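Local coordinates for PAN2-PAN3 deadenylation complex catalytic subunit pan2 (Neurospora crassa, PDB 4CZW), which serves as the catalytic subunit of the PAN deadenylation complex, probably shortening mRNA poly(A) tails in a metal-dependent reaction that releases 5'-AMP, at residues A[146-160]-A[169-181]. Residues are numbered along the deposited sequence; the frame is centred on the assembly and turned at random.
Sequences SQDYKGTPPISTELE and PPNPLDLVKRLLE
Ser156 OG, just before the Thr157 that packs on Pro170 and Leu175, accepts from Glu158 N at 3.2 Å in an ST turn and is also hydrogen-bonded to Asp404. Beyond it, helix 172-180 presents Pro172, Leu175 and Val176 to both ends of 146-160. Leu175 bridges the two ends: its CD2 lies 3.7 Å from Thr157 CG2 and 3.6 Å from Tyr149 OH, while CD1 meets Glu160 CB at 3.5 Å, the Leu175 and Glu160 side chains crossing at about a right angle. With an alanine here, the Thr157 methyl and the aliphatic part of Glu160 would probably lose their apolar partner, and a gap would open beside the Tyr149 hydroxyl. With Tyr149 CG anti to the backbone N (chi1 -178°), the ring brings CD2 within 3.7 Å of Val176 CB and its edge to Pro172 O. Pro172 CG rests on Pro154 CD at 3.7 Å, and Lys150 lays its CE against Val176 CG1. Leu82 also touches Tyr149, near the His70 zinc site. No hydrogen bond spans the two segments; Asn171 OD1 caps the helix start internally, accepting from Asp174 N, and cohesion in this USP-like domain, thought to act as a scaffold, rests here mainly on van der Waals packing, largely apolar.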
loop_
_atom_site.group_PDB
_atom_site.type_symbol
_atom_site.label_atom_id
_atom_site.label_comp_id
_atom_site.label_asym_id
_atom_site.label_seq_id
_atom_site.Cartn_x
_atom_site.Cartn_y
_atom_site.Cartn_z
ATOM N N SER A 146 -0.050 -9.899 -10.155
ATOM C CA SER A 146 0.761 -10.707 -11.056
ATOM C C SER A 146 0.401 -10.412 -12.508
ATOM O O SER A 146 1.277 -10.324 -13.369
ATOM C CB SER A 146 0.581 -12.197 -10.757
ATOM O OG SER A 146 1.458 -12.985 -11.543
ATOM N N GLN A 147 -0.892 -10.256 -12.772
ATOM C CA GLN A 147 -1.361 -9.961 -14.120
ATOM C C GLN A 147 -1.322 -8.458 -14.392
ATOM O O GLN A 147 -1.270 -8.030 -15.545
ATOM C CB GLN A 147 -2.775 -10.512 -14.334
ATOM C CG GLN A 147 -3.852 -9.834 -13.505
ATOM C CD GLN A 147 -5.187 -10.548 -13.590
ATOM O OE1 GLN A 147 -5.265 -11.764 -13.415
ATOM N NE2 GLN A 147 -6.246 -9.795 -13.865
ATOM N N ASP A 148 -1.344 -7.662 -13.326
ATOM C CA ASP A 148 -1.188 -6.217 -13.450
ATOM C C ASP A 148 0.240 -5.873 -13.855
ATOM O O ASP A 148 0.476 -4.930 -14.611
ATOM C CB ASP A 148 -1.543 -5.511 -12.139
ATOM C CG ASP A 148 -3.038 -5.440 -11.896
ATOM O OD1 ASP A 148 -3.807 -5.555 -12.872
ATOM O OD2 ASP A 148 -3.442 -5.258 -10.727
ATOM N N TYR A 149 1.188 -6.650 -13.345
ATOM C CA TYR A 149 2.604 -6.412 -13.593
ATOM C C TYR A 149 2.978 -6.658 -15.050
ATOM O O TYR A 149 3.852 -5.986 -15.597
ATOM C CB TYR A 149 3.450 -7.297 -12.675
ATOM C CG TYR A 149 4.943 -7.094 -12.811
ATOM C CD1 TYR A 149 5.592 -6.083 -12.114
ATOM C CD2 TYR A 149 5.704 -7.920 -13.628
ATOM C CE1 TYR A 149 6.958 -5.897 -12.233
ATOM C CE2 TYR A 149 7.069 -7.742 -13.752
ATOM C CZ TYR A 149 7.690 -6.729 -13.052
ATOM O OH TYR A 149 9.050 -6.549 -13.173
ATOM N N LYS A 150 2.310 -7.622 -15.676
ATOM C CA LYS A 150 2.621 -7.996 -17.051
ATOM C C LYS A 150 1.774 -7.225 -18.059
ATOM O O LYS A 150 1.964 -7.358 -19.268
ATOM C CB LYS A 150 2.425 -9.501 -17.247
ATOM C CG LYS A 150 1.011 -9.984 -16.970
ATOM C CD LYS A 150 0.913 -11.497 -17.069
ATOM C CE LYS A 150 1.842 -12.176 -16.075
ATOM N NZ LYS A 150 1.739 -13.660 -16.140
ATOM N N GLY A 151 0.843 -6.418 -17.558
ATOM C CA GLY A 151 -0.018 -5.623 -18.414
ATOM C C GLY A 151 0.761 -4.595 -19.212
ATOM O O GLY A 151 0.519 -4.401 -20.403
ATOM N N THR A 152 1.702 -3.935 -18.546
ATOM C CA THR A 152 2.571 -2.960 -19.193
ATOM C C THR A 152 3.999 -3.120 -18.675
ATOM O O THR A 152 4.204 -3.375 -17.488
ATOM C CB THR A 152 2.079 -1.514 -18.958
ATOM O OG1 THR A 152 3.054 -0.585 -19.447
ATOM C CG2 THR A 152 1.842 -1.259 -17.477
ATOM N N PRO A 153 4.991 -2.992 -19.572
ATOM C CA PRO A 153 6.405 -3.152 -19.207
ATOM C C PRO A 153 6.832 -2.232 -18.068
ATOM O O PRO A 153 6.679 -1.016 -18.177
ATOM C CB PRO A 153 7.142 -2.789 -20.499
ATOM C CG PRO A 153 6.169 -3.092 -21.581
ATOM C CD PRO A 153 4.820 -2.752 -21.016
ATOM N N PRO A 154 7.363 -2.811 -16.981
ATOM C CA PRO A 154 7.833 -2.031 -15.832
ATOM C C PRO A 154 9.009 -1.133 -16.200
ATOM O O PRO A 154 9.684 -1.388 -17.197
ATOM C CB PRO A 154 8.253 -3.105 -14.824
ATOM C CG PRO A 154 8.559 -4.302 -15.655
ATOM C CD PRO A 154 7.584 -4.256 -16.794
ATOM N N ILE A 155 9.242 -0.097 -15.400
ATOM C CA ILE A 155 10.315 0.855 -15.661
ATOM C C ILE A 155 11.679 0.170 -15.668
ATOM O O ILE A 155 12.530 0.467 -16.507
ATOM C CB ILE A 155 10.322 1.992 -14.619
ATOM C CG1 ILE A 155 8.988 2.741 -14.641
ATOM C CG2 ILE A 155 11.467 2.957 -14.882
ATOM C CD1 ILE A 155 8.695 3.426 -15.958
ATOM N N SER A 156 11.878 -0.761 -14.740
ATOM C CA SER A 156 13.158 -1.447 -14.633
ATOM C C SER A 156 13.040 -2.828 -13.995
ATOM O O SER A 156 12.369 -3.005 -12.978
ATOM C CB SER A 156 14.144 -0.596 -13.833
ATOM O OG SER A 156 15.400 -1.239 -13.719
ATOM N N THR A 157 13.699 -3.804 -14.610
ATOM C CA THR A 157 13.812 -5.140 -14.045
ATOM C C THR A 157 15.269 -5.410 -13.693
ATOM O O THR A 157 15.710 -6.558 -13.649
ATOM C CB THR A 157 13.307 -6.223 -15.018
ATOM O OG1 THR A 157 14.112 -6.219 -16.204
ATOM C CG2 THR A 157 11.856 -5.967 -15.395
ATOM N N GLU A 158 16.009 -4.333 -13.445
ATOM C CA GLU A 158 17.444 -4.409 -13.199
ATOM C C GLU A 158 17.767 -5.087 -11.871
ATOM O O GLU A 158 18.761 -5.807 -11.759
ATOM C CB GLU A 158 18.059 -3.007 -13.233
ATOM C CG GLU A 158 19.577 -2.986 -13.166
ATOM C CD GLU A 158 20.225 -3.568 -14.407
ATOM O OE1 GLU A 158 19.574 -3.581 -15.474
ATOM O OE2 GLU A 158 21.389 -4.013 -14.316
ATOM N N LEU A 159 16.929 -4.849 -10.866
ATOM C CA LEU A 159 17.116 -5.451 -9.551
ATOM C C LEU A 159 17.006 -6.967 -9.640
ATOM O O LEU A 159 17.863 -7.695 -9.140
ATOM C CB LEU A 159 16.087 -4.898 -8.556
ATOM C CG LEU A 159 16.232 -5.209 -7.061
ATOM C CD1 LEU A 159 15.538 -4.133 -6.251
ATOM C CD2 LEU A 159 15.660 -6.571 -6.693
ATOM N N GLU A 160 15.939 -7.435 -10.280
ATOM C CA GLU A 160 15.676 -8.862 -10.396
ATOM C C GLU A 160 16.713 -9.555 -11.274
ATOM O O GLU A 160 17.090 -10.699 -11.018
ATOM C CB GLU A 160 14.273 -9.100 -10.957
ATOM C CG GLU A 160 13.140 -8.522 -10.115
ATOM C CD GLU A 160 12.860 -7.060 -10.418
ATOM O OE1 GLU A 160 13.742 -6.385 -10.989
ATOM O OE2 GLU A 160 11.753 -6.586 -10.089
ATOM N N PRO A 169 18.260 -8.782 -19.866
ATOM C CA PRO A 169 17.076 -8.381 -19.095
ATOM C C PRO A 169 15.890 -9.313 -19.331
ATOM O O PRO A 169 15.513 -9.544 -20.481
ATOM C CB PRO A 169 16.778 -6.969 -19.612
ATOM C CG PRO A 169 17.434 -6.904 -20.951
ATOM C CD PRO A 169 18.666 -7.743 -20.828
ATOM N N PRO A 170 15.307 -9.845 -18.247
ATOM C CA PRO A 170 14.188 -10.789 -18.330
ATOM C C PRO A 170 12.880 -10.117 -18.729
ATOM O O PRO A 170 12.709 -8.919 -18.503
ATOM C CB PRO A 170 14.097 -11.342 -16.906
ATOM C CG PRO A 170 14.599 -10.228 -16.055
ATOM C CD PRO A 170 15.693 -9.571 -16.852
ATOM N N ASN A 171 11.968 -10.885 -19.318
ATOM C CA ASN A 171 10.648 -10.374 -19.663
ATOM C C ASN A 171 9.691 -10.538 -18.484
ATOM O O ASN A 171 9.813 -11.493 -17.717
ATOM C CB ASN A 171 10.104 -11.084 -20.906
ATOM C CG ASN A 171 9.783 -12.542 -20.653
ATOM O OD1 ASN A 171 8.656 -12.887 -20.296
ATOM N ND2 ASN A 171 10.773 -13.407 -20.838
ATOM N N PRO A 172 8.744 -9.594 -18.332
ATOM C CA PRO A 172 7.804 -9.541 -17.204
ATOM C C PRO A 172 7.093 -10.860 -16.892
ATOM O O PRO A 172 6.927 -11.183 -15.716
ATOM C CB PRO A 172 6.791 -8.487 -17.656
ATOM C CG PRO A 172 7.586 -7.570 -18.507
ATOM C CD PRO A 172 8.572 -8.442 -19.237
ATOM N N LEU A 173 6.686 -11.601 -17.919
ATOM C CA LEU A 173 5.934 -12.838 -17.717
ATOM C C LEU A 173 6.750 -13.872 -16.948
ATOM O O LEU A 173 6.266 -14.465 -15.984
ATOM C CB LEU A 173 5.479 -13.415 -19.063
ATOM C CG LEU A 173 4.412 -14.515 -19.041
ATOM C CD1 LEU A 173 3.522 -14.408 -20.269
ATOM C CD2 LEU A 173 5.036 -15.904 -18.964
ATOM N N ASP A 174 7.989 -14.086 -17.379
ATOM C CA ASP A 174 8.869 -15.045 -16.722
ATOM C C ASP A 174 9.299 -14.542 -15.351
ATOM O O ASP A 174 9.492 -15.326 -14.420
ATOM C CB ASP A 174 10.103 -15.322 -17.584
ATOM C CG ASP A 174 9.747 -15.783 -18.982
ATOM O OD1 ASP A 174 8.641 -16.333 -19.166
ATOM O OD2 ASP A 174 10.575 -15.595 -19.898
ATOM N N LEU A 175 9.444 -13.227 -15.232
ATOM C CA LEU A 175 9.952 -12.620 -14.010
ATOM C C LEU A 175 8.943 -12.689 -12.867
ATOM O O LEU A 175 9.272 -13.135 -11.769
ATOM C CB LEU A 175 10.350 -11.167 -14.262
ATOM C CG LEU A 175 11.135 -10.537 -13.114
ATOM C CD1 LEU A 175 12.358 -11.387 -12.816
ATOM C CD2 LEU A 175 11.531 -9.108 -13.444
ATOM N N VAL A 176 7.717 -12.248 -13.132
ATOM C CA VAL A 176 6.675 -12.227 -12.111
ATOM C C VAL A 176 6.317 -13.648 -11.674
ATOM O O VAL A 176 5.827 -13.867 -10.566
ATOM C CB VAL A 176 5.407 -11.491 -12.609
ATOM C CG1 VAL A 176 4.693 -12.301 -13.684
ATOM C CG2 VAL A 176 4.468 -11.185 -11.450
ATOM N N LYS A 177 6.586 -14.614 -12.547
ATOM C CA LYS A 177 6.328 -16.015 -12.245
ATOM C C LYS A 177 7.371 -16.552 -11.271
ATOM O O LYS A 177 7.048 -17.293 -10.343
ATOM C CB LYS A 177 6.317 -16.842 -13.531
ATOM C CG LYS A 177 5.884 -18.285 -13.348
ATOM C CD LYS A 177 5.758 -18.990 -14.689
ATOM C CE LYS A 177 5.296 -20.427 -14.518
ATOM N NZ LYS A 177 6.257 -21.221 -13.708
ATOM N N ARG A 178 8.623 -16.163 -11.484
ATOM C CA ARG A 178 9.719 -16.589 -10.620
ATOM C C ARG A 178 9.642 -15.897 -9.260
ATOM O O ARG A 178 10.188 -16.386 -8.269
ATOM C CB ARG A 178 11.064 -16.303 -11.295
ATOM C CG ARG A 178 12.276 -16.846 -10.552
ATOM C CD ARG A 178 13.548 -16.675 -11.370
ATOM N NE ARG A 178 14.724 -17.173 -10.662
ATOM C CZ ARG A 178 15.938 -17.256 -11.197
ATOM N NH1 ARG A 178 16.140 -16.877 -12.452
ATOM N NH2 ARG A 178 16.951 -17.719 -10.479
ATOM N N LEU A 179 8.948 -14.765 -9.218
ATOM C CA LEU A 179 8.855 -13.962 -8.004
ATOM C C LEU A 179 7.734 -14.412 -7.069
ATOM O O LEU A 179 7.900 -14.406 -5.849
ATOM C CB LEU A 179 8.660 -12.487 -8.365
ATOM C CG LEU A 179 9.876 -11.754 -8.934
ATOM C CD1 LEU A 179 9.457 -10.453 -9.601
ATOM C CD2 LEU A 179 10.898 -11.488 -7.840
ATOM N N LEU A 180 6.598 -14.804 -7.637
ATOM C CA LEU A 180 5.410 -15.070 -6.830
ATOM C C LEU A 180 4.886 -16.503 -6.935
ATOM O O LEU A 180 4.235 -16.994 -6.013
ATOM C CB LEU A 180 4.292 -14.097 -7.215
ATOM C CG LEU A 180 4.620 -12.603 -7.153
ATOM C CD1 LEU A 180 3.397 -11.772 -7.509
ATOM C CD2 LEU A 180 5.158 -12.219 -5.781
ATOM N N GLU A 181 5.166 -17.172 -8.048
ATOM C CA GLU A 181 4.583 -18.490 -8.294
ATOM C C GLU A 181 5.462 -19.656 -7.857
ATOM O O GLU A 181 6.690 -19.584 -7.906
ATOM C CB GLU A 181 4.250 -18.660 -9.778
ATOM C CG GLU A 181 3.098 -17.808 -10.268
ATOM C CD GLU A 181 2.584 -18.261 -11.619
ATOM O OE1 GLU A 181 2.889 -19.406 -12.016
ATOM O OE2 GLU A 181 1.878 -17.476 -12.284
#